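Side-chain contacts in putative SnoaL-like polyketide cyclase (Jannaschia sp., PDB 3KKG), which is of uncertain function but, as a putative SnoaL-like polyketide cyclase, probably catalyses the ring closure of a polyketide-type substrate: residues Q2-I7 and V78-D83; D27-V32 and Q56-N61; L100-S105 and T138-P143. All blocks are in the same frame, centred on the assembly; numbering follows the deposited sequence.

In the fold
The three contacts are spread over one subunit of a two-chain assembly, and no pair of them touches. Interactions 1 and 3 lie on opposite sides of the chain's centre, about 39 Å apart between contact centres. Interaction 2 is the deepest, centred about 11 Å from the chain's centre against about 20 Å for the other two; between centres it is about 26 Å from interaction 1 and about 24 Å from interaction 3. The nearest atoms of interactions 2 and 3 are about 6 Å apart. Interaction 1 alone reaches the second subunit. Di(hydroxyethyl)ether, probably from the crystallisation liquor, lies about 4 Å from the I7 side chain in interaction 1 and about 5 Å from that of N61 in interaction 2, marking no established site.

Interaction 1: residues Q2-I7 and V78-D83; sequences QDRSPI and VTVEGD
R4 lies across V80 and V78 where the N-terminal arm passes the end of a β-hairpin, strands 72-81 and 84-94, in the curved-sheet SnoaL-like fold. The hairpin turns through G82 and D83, and the backbone of G82 (phi 58°, psi -124°), followed by D83, fits a type II' turn. The R4 side chain, extended from CG to NE, carries its guanidinium out over the strand. There NE comes 3.3 Å from V80 CG1, and CD lies 3.8 Å from the same methyl. V80 presents that branch because CG1 sits between its own backbone N and carbonyl carbon (chi1 56°). Further along, R4 NH2 is 3.4 Å from V78 O, which lies at the guanidinium edge in its plane; the angle is too poor for a hydrogen bond. The charge is instead met outside the two segments, by E81 of the second subunit: its OE2 forms a salt bridge with R4 NE and its OE1 accepts a hydrogen bond from V80 N, and the same pairs recur with the subunits exchanged.

At the other end I7 CG2 comes 4.0 Å from D83 OD1, a contact at the van der Waals limit; the oxygen's hydrogen bond goes to N11 ND2. S5 caps helix 6-16 with its side chain, and E8 OE1 bonds back to S5 N, a capping box; E8 OE2 takes G82 N. Helix 6-16 is thereby tied to the hairpin turn. V12 of that helix packs against R4, V78 and V80; strand 72-81 is an outermost strand of this chain's sheet and also meets the second subunit.

Interaction 2: residues D27-V32 and Q56-N61; sequences DGWRDV and QAIAFN
Of the two segments 27-32 and 56-61, R30 and I58 have the closest CA atoms, 6.8 Å apart. W29 reaches across with its six-membered ring. The side chain leaves the helix with CG between the backbone N and the carbonyl carbon (chi1 64°), and the ring takes different partners on its two faces and its rim. N61 OD1 stands 3.4 Å above one face, offset toward the rim at CZ3 and CH2, with the amide plane turned 76° from the ring. R30 CG lies 3.6 Å above the centre of the opposite face. I58 O meets the ring in its plane, 3.3 Å from CH2. Helices packed against a strongly curved sheet are a feature of the SnoaL-like, NTF2-clan fold, and here two of them are joined largely through buried side chains. I58 CG2 serves both neighbours, touching W29 CH2 at 3.7 Å and R30 CG at 3.6 Å. R30 runs extended from CG to NE and then turns about its last torsion (chi4 76°), which sets one face of the guanidinium above W29 CZ2. W33, one turn further on, meets W29 edge-to-face and also packs on I58 and N61.

Interaction 3: residues L100-S105 and T138-P143; sequences LGVPPS and TAISAP
S105 OG is hydrogen-bonded to Q95 OE1 and at the same time rests on I140, 3.8 Å from its CB. It also lies 3.7 Å from I140 O but is not bonded to it. That carbonyl oxygen is approached by carbon from two residues of the loop: S105 CB and V102 CG1 each come within 3.7 Å of I140 O, and no hydrogen bond crosses between the segments. V102 forms the apolar part of the contact, its two methyls split between I140 O and S141 OG. CG1 is anti to the backbone N (chi1 176°) and faces I140 O, whereas CG2 lies 3.8 Å from S141 OG, a hydroxyl whose hydrogen bond goes back to M137 O. V102 CB, the branch point, meets I140 CD1 at 3.8 Å, with CG2 close by. I140 delivers that methyl by placing CG1 between its backbone N and carbonyl carbon (chi1 71°), with CD1 extended beyond; the two side chains then meet at a slant. Q95 also reaches V102 O and P103 O through weak hydrogen bonds from NE2. The loop between the antiparallel neighbours 84-94 and 108-120 thus folds against helix 133-140, in an α+β fold of the NTF2 clan.

Interaction 1: residues Q2-I7 and V78-D83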
ATOM      1  N   GLN A   2     -10.127  21.990   2.587  1.00 28.51           N
ATOM      2  CA  GLN A   2     -10.537  22.343   1.251  1.00 27.79           C
ATOM      3  C   GLN A   2     -11.403  21.218   0.741  1.00 23.22           C
ATOM      4  O   GLN A   2     -11.021  20.051   0.800  1.00 28.07           O
ATOM      5  CB  GLN A   2      -9.298  22.536   0.387  1.00 29.63           C
ATOM      6  CG  GLN A   2      -9.481  22.512  -1.099  1.00 30.70           C
ATOM      7  CD  GLN A   2      -8.127  22.714  -1.762  1.00 33.09           C
ATOM      8  OE1 GLN A   2      -7.418  21.750  -2.221  1.00 32.01           O
ATOM      9  NE2 GLN A   2      -7.726  23.963  -1.740  1.00 32.65           N
ATOM     10  N   ASP A   3     -12.563  21.562   0.229  1.00 23.30           N
ATOM     11  CA  ASP A   3     -13.496  20.590  -0.281  1.00 22.38           C
ATOM     12  C   ASP A   3     -13.001  20.015  -1.599  1.00 21.89           C
ATOM     13  O   ASP A   3     -12.292  20.683  -2.361  1.00 21.94           O
ATOM     14  CB  ASP A   3     -14.844  21.208  -0.566  1.00 25.43           C
ATOM     15  CG  ASP A   3     -15.614  21.605   0.691  1.00 28.94           C
ATOM     16  OD1 ASP A   3     -15.158  21.382   1.860  1.00 28.27           O
ATOM     17  OD2 ASP A   3     -16.722  22.135   0.454  1.00 34.91           O
ATOM     18  N   ARG A   4     -13.434  18.794  -1.852  1.00 20.20           N
ATOM     19  CA  ARG A   4     -13.156  18.130  -3.115  1.00 18.77           C
ATOM     20  C   ARG A   4     -13.727  18.924  -4.273  1.00 18.83           C
ATOM     21  O   ARG A   4     -14.836  19.429  -4.214  1.00 20.12           O
ATOM     22  CB  ARG A   4     -13.783  16.737  -3.118  1.00 18.64           C
ATOM     23  CG  ARG A   4     -13.028  15.787  -2.200  1.00 18.51           C
ATOM     24  CD  ARG A   4     -13.691  14.443  -1.984  1.00 18.81           C
ATOM     25  NE  ARG A   4     -12.835  13.642  -1.159  1.00 18.29           N
ATOM     26  CZ  ARG A   4     -13.174  12.513  -0.576  1.00 18.21           C
ATOM     27  NH1 ARG A   4     -14.392  12.002  -0.796  1.00 16.89           N
ATOM     28  NH2 ARG A   4     -12.313  11.870   0.195  1.00 18.71           N
ATOM     29  N   SER A   5     -12.950  18.987  -5.342  1.00 19.34           N
ATOM     30  CA  SER A   5     -13.462  19.560  -6.569  1.00 19.59           C
ATOM     31  C   SER A   5     -14.535  18.645  -7.158  1.00 19.47           C
ATOM     32  O   SER A   5     -14.661  17.458  -6.775  1.00 19.61           O
ATOM     33  CB  SER A   5     -12.357  19.747  -7.602  1.00 19.74           C
ATOM     34  OG  SER A   5     -11.915  18.480  -8.111  1.00 20.21           O
ATOM     35  N   PRO A   6     -15.331  19.155  -8.087  1.00 19.90           N
ATOM     36  CA  PRO A   6     -16.294  18.297  -8.758  1.00 20.71           C
ATOM     37  C   PRO A   6     -15.682  17.049  -9.372  1.00 19.59           C
ATOM     38  O   PRO A   6     -16.274  15.976  -9.284  1.00 20.43           O
ATOM     39  CB  PRO A   6     -16.896  19.228  -9.835  1.00 21.42           C
ATOM     40  CG  PRO A   6     -16.757  20.582  -9.264  1.00 21.63           C
ATOM     41  CD  PRO A   6     -15.486  20.579  -8.497  1.00 21.50           C
ATOM     42  N   ILE A   7     -14.536  17.188 -10.020  1.00 18.96           N
ATOM     43  CA  ILE A   7     -13.922  16.030 -10.661  1.00 19.78           C
ATOM     44  C   ILE A   7     -13.450  15.059  -9.577  1.00 19.31           C
ATOM     45  O   ILE A   7     -13.585  13.829  -9.711  1.00 17.62           O
ATOM     46  CB  ILE A   7     -12.751  16.463 -11.577  1.00 22.06           C
ATOM     47  CG1 ILE A   7     -13.282  17.136 -12.825  1.00 23.70           C
ATOM     48  CG2 ILE A   7     -11.908  15.246 -12.030  1.00 21.10           C
ATOM     49  CD1 ILE A   7     -12.234  17.940 -13.544  1.00 28.71           C
ATOM     50  N   VAL A  78     -10.493   7.188   2.414  1.00 17.28           N
ATOM     51  CA  VAL A  78     -10.447   7.567   1.023  1.00 15.94           C
ATOM     52  C   VAL A  78      -9.670   8.907   0.952  1.00 17.76           C
ATOM     53  O   VAL A  78     -10.004   9.874   1.665  1.00 17.73           O
ATOM     54  CB  VAL A  78     -11.813   7.757   0.418  1.00 17.24           C
ATOM     55  CG1 VAL A  78     -11.734   8.245  -1.017  1.00 19.94           C
ATOM     56  CG2 VAL A  78     -12.633   6.442   0.587  1.00 19.18           C
ATOM     57  N   THR A  79      -8.662   8.941   0.108  1.00 16.75           N
ATOM     58  CA  THR A  79      -7.881  10.134  -0.133  1.00 15.50           C
ATOM     59  C   THR A  79      -7.839  10.374  -1.602  1.00 16.73           C
ATOM     60  O   THR A  79      -7.363   9.514  -2.370  1.00 18.77           O
ATOM     61  CB  THR A  79      -6.493   9.953   0.475  1.00 16.26           C
ATOM     62  OG1 THR A  79      -6.634   9.949   1.896  1.00 19.65           O
ATOM     63  CG2 THR A  79      -5.475  11.082   0.069  1.00 18.99           C
ATOM     64  N   VAL A  80      -8.228  11.556  -2.042  1.00 16.51           N
ATOM     65  CA  VAL A  80      -8.184  11.874  -3.455  1.00 15.82           C
ATOM     66  C   VAL A  80      -7.460  13.179  -3.684  1.00 15.58           C
ATOM     67  O   VAL A  80      -7.684  14.139  -2.966  1.00 16.69           O
ATOM     68  CB  VAL A  80      -9.625  11.950  -4.092  1.00 15.12           C
ATOM     69  CG1 VAL A  80     -10.493  12.957  -3.339  1.00 18.01           C
ATOM     70  CG2 VAL A  80      -9.581  12.293  -5.580  1.00 16.89           C
ATOM     71  N   GLU A  81      -6.619  13.200  -4.719  1.00 16.65           N
ATOM     72  CA  GLU A  81      -6.049  14.432  -5.276  1.00 15.84           C
ATOM     73  C   GLU A  81      -6.114  14.327  -6.782  1.00 17.23           C
ATOM     74  O   GLU A  81      -5.465  13.472  -7.408  1.00 17.49           O
ATOM     75  CB  GLU A  81      -4.621  14.641  -4.822  1.00 16.57           C
ATOM     76  CG  GLU A  81      -4.120  16.028  -5.223  1.00 16.29           C
ATOM     77  CD  GLU A  81      -2.756  16.374  -4.743  1.00 18.80           C
ATOM     78  OE1 GLU A  81      -1.992  15.504  -4.316  1.00 17.68           O
ATOM     79  OE2 GLU A  81      -2.403  17.577  -4.914  1.00 22.75           O
ATOM     80  N   GLY A  82      -6.944  15.149  -7.364  1.00 19.26           N
ATOM     81  CA  GLY A  82      -7.140  15.116  -8.811  1.00 20.06           C
ATOM     82  C   GLY A  82      -7.597  13.753  -9.302  1.00 20.68           C
ATOM     83  O   GLY A  82      -8.594  13.231  -8.815  1.00 20.12           O
ATOM     84  N   ASP A  83      -6.826  13.188 -10.240  1.00 18.23           N
ATOM     85  CA  ASP A  83      -7.147  11.906 -10.843  1.00 18.63           C
ATOM     86  C   ASP A  83      -6.519  10.684 -10.107  1.00 17.98           C
ATOM     87  O   ASP A  83      -6.473   9.583 -10.636  1.00 18.36           O
ATOM     88  CB  ASP A  83      -6.762  11.935 -12.329  1.00 19.68           C
ATOM     89  CG  ASP A  83      -7.765  12.656 -13.169  1.00 21.07           C
ATOM     90  OD1 ASP A  83      -8.979  12.664 -12.851  1.00 23.01           O
ATOM     91  OD2 ASP A  83      -7.367  13.210 -14.220  1.00 22.59           O
TER

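Interaction 2: residues D27-V32 and Q56-N61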
ATOM      1  N   ASP A  27     -22.176 -10.656  -7.116  1.00 26.09           N
ATOM      2  CA  ASP A  27     -22.672 -10.959  -8.444  1.00 23.42           C
ATOM      3  C   ASP A  27     -22.863  -9.711  -9.251  1.00 20.47           C
ATOM      4  O   ASP A  27     -23.419  -8.713  -8.755  1.00 22.89           O
ATOM      5  CB  ASP A  27     -24.006 -11.627  -8.350  1.00 27.60           C
ATOM      6  CG  ASP A  27     -23.898 -13.081  -8.327  1.00 33.47           C
ATOM      7  OD1 ASP A  27     -22.854 -13.651  -7.931  1.00 39.59           O
ATOM      8  OD2 ASP A  27     -24.877 -13.657  -8.738  1.00 33.74           O
ATOM      9  N   GLY A  28     -22.328  -9.762 -10.467  1.00 19.95           N
ATOM     10  CA  GLY A  28     -22.455  -8.669 -11.411  1.00 22.13           C
ATOM     11  C   GLY A  28     -21.296  -7.703 -11.439  1.00 19.52           C
ATOM     12  O   GLY A  28     -21.297  -6.747 -12.199  1.00 22.36           O
ATOM     13  N   TRP A  29     -20.246  -7.983 -10.653  1.00 20.55           N
ATOM     14  CA  TRP A  29     -19.137  -7.058 -10.553  1.00 19.89           C
ATOM     15  C   TRP A  29     -18.430  -6.818 -11.865  1.00 19.85           C
ATOM     16  O   TRP A  29     -17.938  -5.722 -12.103  1.00 20.04           O
ATOM     17  CB  TRP A  29     -18.130  -7.540  -9.492  1.00 19.45           C
ATOM     18  CG  TRP A  29     -17.422  -8.826  -9.757  1.00 19.19           C
ATOM     19  CD1 TRP A  29     -17.828 -10.058  -9.392  1.00 20.29           C
ATOM     20  CD2 TRP A  29     -16.174  -8.991 -10.436  1.00 19.00           C
ATOM     21  NE1 TRP A  29     -16.917 -11.013  -9.805  1.00 20.32           N
ATOM     22  CE2 TRP A  29     -15.878 -10.388 -10.447  1.00 19.63           C
ATOM     23  CE3 TRP A  29     -15.295  -8.118 -11.062  1.00 18.69           C
ATOM     24  CZ2 TRP A  29     -14.719 -10.916 -11.041  1.00 20.83           C
ATOM     25  CZ3 TRP A  29     -14.118  -8.637 -11.632  1.00 19.33           C
ATOM     26  CH2 TRP A  29     -13.852 -10.023 -11.619  1.00 19.13           C
ATOM     27  N   ARG A  30     -18.395  -7.839 -12.731  1.00 17.72           N
ATOM     28  CA  ARG A  30     -17.658  -7.706 -13.963  1.00 19.94           C
ATOM     29  C   ARG A  30     -18.195  -6.594 -14.808  1.00 19.70           C
ATOM     30  O   ARG A  30     -17.446  -5.863 -15.441  1.00 22.55           O
ATOM     31  CB  ARG A  30     -17.646  -9.026 -14.727  1.00 20.25           C
ATOM     32  CG  ARG A  30     -16.795 -10.118 -14.066  1.00 19.56           C
ATOM     33  CD  ARG A  30     -16.907 -11.356 -14.913  1.00 20.77           C
ATOM     34  NE  ARG A  30     -16.114 -12.486 -14.466  1.00 23.16           N
ATOM     35  CZ  ARG A  30     -16.414 -13.277 -13.438  1.00 23.44           C
ATOM     36  NH1 ARG A  30     -17.473 -13.037 -12.676  1.00 23.65           N
ATOM     37  NH2 ARG A  30     -15.638 -14.321 -13.180  1.00 24.85           N
ATOM     38  N   ASP A  31     -19.522  -6.502 -14.881  1.00 22.91           N
ATOM     39  CA  ASP A  31     -20.132  -5.467 -15.683  1.00 21.70           C
ATOM     40  C   ASP A  31     -19.870  -4.093 -15.092  1.00 19.39           C
ATOM     41  O   ASP A  31     -19.731  -3.125 -15.837  1.00 19.87           O
ATOM     42  CB  ASP A  31     -21.618  -5.736 -15.877  1.00 25.33           C
ATOM     43  CG  ASP A  31     -21.875  -6.916 -16.801  1.00 28.40           C
ATOM     44  OD1 ASP A  31     -21.061  -7.184 -17.742  1.00 26.19           O
ATOM     45  OD2 ASP A  31     -22.921  -7.570 -16.607  1.00 39.87           O
ATOM     46  N   VAL A  32     -19.719  -4.012 -13.766  1.00 20.12           N
ATOM     47  CA  VAL A  32     -19.357  -2.739 -13.126  1.00 19.05           C
ATOM     48  C   VAL A  32     -17.910  -2.369 -13.533  1.00 20.26           C
ATOM     49  O   VAL A  32     -17.598  -1.229 -13.853  1.00 18.61           O
ATOM     50  CB  VAL A  32     -19.492  -2.773 -11.567  1.00 18.74           C
ATOM     51  CG1 VAL A  32     -18.947  -1.459 -10.935  1.00 20.48           C
ATOM     52  CG2 VAL A  32     -20.948  -3.024 -11.146  1.00 22.66           C
ATOM     53  N   GLN A  56      -8.474  -9.208 -19.222  1.00 19.33           N
ATOM     54  CA  GLN A  56      -7.344  -9.871 -18.535  1.00 18.58           C
ATOM     55  C   GLN A  56      -7.334  -9.514 -17.061  1.00 17.94           C
ATOM     56  O   GLN A  56      -7.146 -10.380 -16.185  1.00 19.25           O
ATOM     57  CB  GLN A  56      -6.032  -9.471 -19.189  1.00 19.86           C
ATOM     58  CG  GLN A  56      -5.860 -10.006 -20.629  1.00 23.02           C
ATOM     59  CD  GLN A  56      -6.456  -9.110 -21.726  1.00 20.86           C
ATOM     60  OE1 GLN A  56      -7.216  -8.185 -21.467  1.00 21.58           O
ATOM     61  NE2 GLN A  56      -6.136  -9.434 -22.983  1.00 23.16           N
ATOM     62  N   ALA A  57      -7.549  -8.235 -16.782  1.00 18.02           N
ATOM     63  CA  ALA A  57      -7.571  -7.794 -15.399  1.00 17.25           C
ATOM     64  C   ALA A  57      -8.769  -8.353 -14.624  1.00 16.84           C
ATOM     65  O   ALA A  57      -8.671  -8.729 -13.448  1.00 18.38           O
ATOM     66  CB  ALA A  57      -7.584  -6.275 -15.347  1.00 18.19           C
ATOM     67  N   ILE A  58      -9.920  -8.403 -15.265  1.00 18.77           N
ATOM     68  CA  ILE A  58     -11.067  -9.068 -14.694  1.00 18.61           C
ATOM     69  C   ILE A  58     -10.812 -10.546 -14.389  1.00 18.58           C
ATOM     70  O   ILE A  58     -11.166 -11.033 -13.328  1.00 18.61           O
ATOM     71  CB  ILE A  58     -12.313  -8.912 -15.641  1.00 18.51           C
ATOM     72  CG1 ILE A  58     -12.877  -7.491 -15.556  1.00 17.52           C
ATOM     73  CG2 ILE A  58     -13.436  -9.949 -15.336  1.00 20.99           C
ATOM     74  CD1 ILE A  58     -13.976  -7.241 -16.591  1.00 18.35           C
ATOM     75  N   ALA A  59     -10.208 -11.252 -15.336  1.00 17.89           N
ATOM     76  CA  ALA A  59      -9.866 -12.657 -15.137  1.00 18.57           C
ATOM     77  C   ALA A  59      -8.962 -12.866 -13.923  1.00 19.83           C
ATOM     78  O   ALA A  59      -9.154 -13.800 -13.156  1.00 20.19           O
ATOM     79  CB  ALA A  59      -9.212 -13.213 -16.401  1.00 19.61           C
ATOM     80  N   PHE A  60      -7.988 -11.982 -13.763  1.00 19.08           N
ATOM     81  CA  PHE A  60      -7.059 -12.050 -12.644  1.00 18.64           C
ATOM     82  C   PHE A  60      -7.828 -11.831 -11.334  1.00 18.49           C
ATOM     83  O   PHE A  60      -7.616 -12.527 -10.316  1.00 19.20           O
ATOM     84  CB  PHE A  60      -5.948 -11.014 -12.822  1.00 20.06           C
ATOM     85  CG  PHE A  60      -4.947 -11.002 -11.713  1.00 21.76           C
ATOM     86  CD1 PHE A  60      -3.891 -11.876 -11.717  1.00 25.43           C
ATOM     87  CD2 PHE A  60      -5.087 -10.144 -10.644  1.00 20.06           C
ATOM     88  CE1 PHE A  60      -2.970 -11.866 -10.674  1.00 30.19           C
ATOM     89  CE2 PHE A  60      -4.151 -10.143  -9.584  1.00 24.02           C
ATOM     90  CZ  PHE A  60      -3.116 -10.990  -9.601  1.00 27.91           C
ATOM     91  N   ASN A  61      -8.708 -10.818 -11.298  1.00 17.92           N
ATOM     92  CA  ASN A  61      -9.488 -10.579 -10.087  1.00 17.59           C
ATOM     93  C   ASN A  61     -10.349 -11.780  -9.714  1.00 18.42           C
ATOM     94  O   ASN A  61     -10.434 -12.152  -8.549  1.00 19.47           O
ATOM     95  CB  ASN A  61     -10.365  -9.325 -10.281  1.00 17.08           C
ATOM     96  CG  ASN A  61     -10.887  -8.743  -9.000  1.00 19.86           C
ATOM     97  OD1 ASN A  61     -12.107  -8.532  -8.843  1.00 22.11           O
ATOM     98  ND2 ASN A  61     -10.010  -8.357  -8.157  1.00 16.79           N
TER

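Interaction 3: residues L100-S105 and T138-P143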
ATOM      1  N   LEU A 100      -3.418 -18.783  -4.973  1.00 23.62           N
ATOM      2  CA  LEU A 100      -1.989 -18.615  -5.286  1.00 25.43           C
ATOM      3  C   LEU A 100      -1.166 -19.875  -4.989  1.00 25.04           C
ATOM      4  O   LEU A 100      -0.080 -19.851  -4.351  1.00 26.34           O
ATOM      5  CB  LEU A 100      -1.423 -17.372  -4.577  1.00 24.74           C
ATOM      6  CG  LEU A 100      -2.143 -16.058  -4.884  1.00 28.93           C
ATOM      7  CD1 LEU A 100      -1.392 -14.881  -4.174  1.00 27.69           C
ATOM      8  CD2 LEU A 100      -2.345 -15.816  -6.393  1.00 29.47           C
ATOM      9  N   GLY A 101      -1.756 -21.002  -5.388  1.00 27.01           N
ATOM     10  CA  GLY A 101      -1.119 -22.309  -5.269  1.00 27.73           C
ATOM     11  C   GLY A 101      -1.360 -23.044  -3.969  1.00 26.95           C
ATOM     12  O   GLY A 101      -0.899 -24.179  -3.773  1.00 26.63           O
ATOM     13  N   VAL A 102      -2.119 -22.437  -3.058  1.00 19.61           N
ATOM     14  CA  VAL A 102      -2.312 -23.075  -1.761  1.00 19.62           C
ATOM     15  C   VAL A 102      -3.746 -23.691  -1.879  1.00 16.91           C
ATOM     16  O   VAL A 102      -4.732 -22.959  -2.154  1.00 18.39           O
ATOM     17  CB  VAL A 102      -2.276 -22.066  -0.622  1.00 19.95           C
ATOM     18  CG1 VAL A 102      -2.587 -22.711   0.735  1.00 22.69           C
ATOM     19  CG2 VAL A 102      -0.898 -21.379  -0.556  1.00 24.09           C
ATOM     20  N   PRO A 103      -3.902 -24.980  -1.614  1.00 16.75           N
ATOM     21  CA  PRO A 103      -5.208 -25.600  -1.603  1.00 18.42           C
ATOM     22  C   PRO A 103      -6.075 -24.941  -0.559  1.00 17.72           C
ATOM     23  O   PRO A 103      -5.576 -24.370   0.411  1.00 18.08           O
ATOM     24  CB  PRO A 103      -4.906 -27.032  -1.218  1.00 17.56           C
ATOM     25  CG  PRO A 103      -3.526 -27.245  -1.765  1.00 20.00           C
ATOM     26  CD  PRO A 103      -2.827 -25.975  -1.410  1.00 18.08           C
ATOM     27  N   PRO A 104      -7.399 -25.013  -0.752  1.00 17.18           N
ATOM     28  CA  PRO A 104      -8.258 -24.384   0.244  1.00 18.58           C
ATOM     29  C   PRO A 104      -7.986 -24.919   1.653  1.00 17.69           C
ATOM     30  O   PRO A 104      -7.987 -26.129   1.937  1.00 18.72           O
ATOM     31  CB  PRO A 104      -9.671 -24.756  -0.197  1.00 23.14           C
ATOM     32  CG  PRO A 104      -9.563 -25.594  -1.332  1.00 18.77           C
ATOM     33  CD  PRO A 104      -8.133 -25.632  -1.852  1.00 19.12           C
ATOM     34  N   SER A 105      -7.808 -23.972   2.566  1.00 20.57           N
ATOM     35  CA  SER A 105      -7.530 -24.294   3.975  1.00 21.16           C
ATOM     36  C   SER A 105      -8.665 -23.946   4.895  1.00 17.87           C
ATOM     37  O   SER A 105      -8.771 -24.501   5.977  1.00 21.00           O
ATOM     38  CB  SER A 105      -6.316 -23.536   4.499  1.00 22.65           C
ATOM     39  OG  SER A 105      -6.530 -22.134   4.533  1.00 19.64           O
ATOM     40  N   THR A 138       1.362 -16.863   4.904  1.00 21.24           N
ATOM     41  CA  THR A 138       1.793 -17.579   6.116  1.00 23.21           C
ATOM     42  C   THR A 138       0.607 -18.200   6.847  1.00 21.47           C
ATOM     43  O   THR A 138       0.684 -19.384   7.262  1.00 25.05           O
ATOM     44  CB  THR A 138       2.583 -16.632   7.050  1.00 25.61           C
ATOM     45  OG1 THR A 138       3.696 -16.151   6.306  1.00 25.07           O
ATOM     46  CG2 THR A 138       3.041 -17.350   8.326  1.00 25.44           C
ATOM     47  N   ALA A 139      -0.488 -17.451   7.003  1.00 22.28           N
ATOM     48  CA  ALA A 139      -1.688 -17.886   7.734  1.00 22.89           C
ATOM     49  C   ALA A 139      -2.330 -19.066   7.033  1.00 23.32           C
ATOM     50  O   ALA A 139      -2.689 -20.075   7.718  1.00 25.51           O
ATOM     51  CB  ALA A 139      -2.656 -16.770   7.902  1.00 23.49           C
ATOM     52  N   ILE A 140      -2.430 -19.025   5.705  1.00 20.61           N
ATOM     53  CA  ILE A 140      -3.143 -20.102   4.969  1.00 22.81           C
ATOM     54  C   ILE A 140      -2.289 -21.327   4.677  1.00 23.80           C
ATOM     55  O   ILE A 140      -2.832 -22.420   4.404  1.00 24.55           O
ATOM     56  CB  ILE A 140      -3.789 -19.586   3.639  1.00 20.93           C
ATOM     57  CG1 ILE A 140      -2.733 -19.257   2.568  1.00 21.60           C
ATOM     58  CG2 ILE A 140      -4.747 -18.483   3.886  1.00 20.69           C
ATOM     59  CD1 ILE A 140      -3.325 -18.883   1.233  1.00 21.72           C
ATOM     60  N   SER A 141      -0.960 -21.196   4.737  1.00 23.38           N
ATOM     61  CA  SER A 141      -0.037 -22.311   4.518  1.00 30.58           C
ATOM     62  C   SER A 141       0.311 -23.026   5.837  1.00 32.37           C
ATOM     63  O   SER A 141       1.043 -24.017   5.824  1.00 40.47           O
ATOM     64  CB  SER A 141       1.255 -21.798   3.895  1.00 31.47           C
ATOM     65  OG  SER A 141       1.020 -21.085   2.688  1.00 33.92           O
ATOM     66  N   ALA A 142      -0.212 -22.539   6.956  1.00 37.39           N
ATOM     67  CA  ALA A 142       0.153 -23.028   8.286  1.00 41.67           C
ATOM     68  C   ALA A 142      -0.343 -24.478   8.462  1.00 46.55           C
ATOM     69  O   ALA A 142      -1.518 -24.760   8.163  1.00 47.23           O
ATOM     70  CB  ALA A 142      -0.477 -22.128   9.356  1.00 42.15           C
ATOM     71  N   PRO A 143       0.538 -25.393   8.948  1.00 49.19           N
ATOM     72  CA  PRO A 143       0.136 -26.804   9.179  1.00 50.42           C
ATOM     73  C   PRO A 143      -1.064 -26.945  10.125  1.00 52.74           C
ATOM     74  O   PRO A 143      -1.358 -26.023  10.889  1.00 52.95           O
ATOM     75  CB  PRO A 143       1.388 -27.440   9.803  1.00 50.86           C
ATOM     76  CG  PRO A 143       2.256 -26.282  10.253  1.00 50.38           C
ATOM     77  CD  PRO A 143       1.953 -25.159   9.302  1.00 49.87           C
TER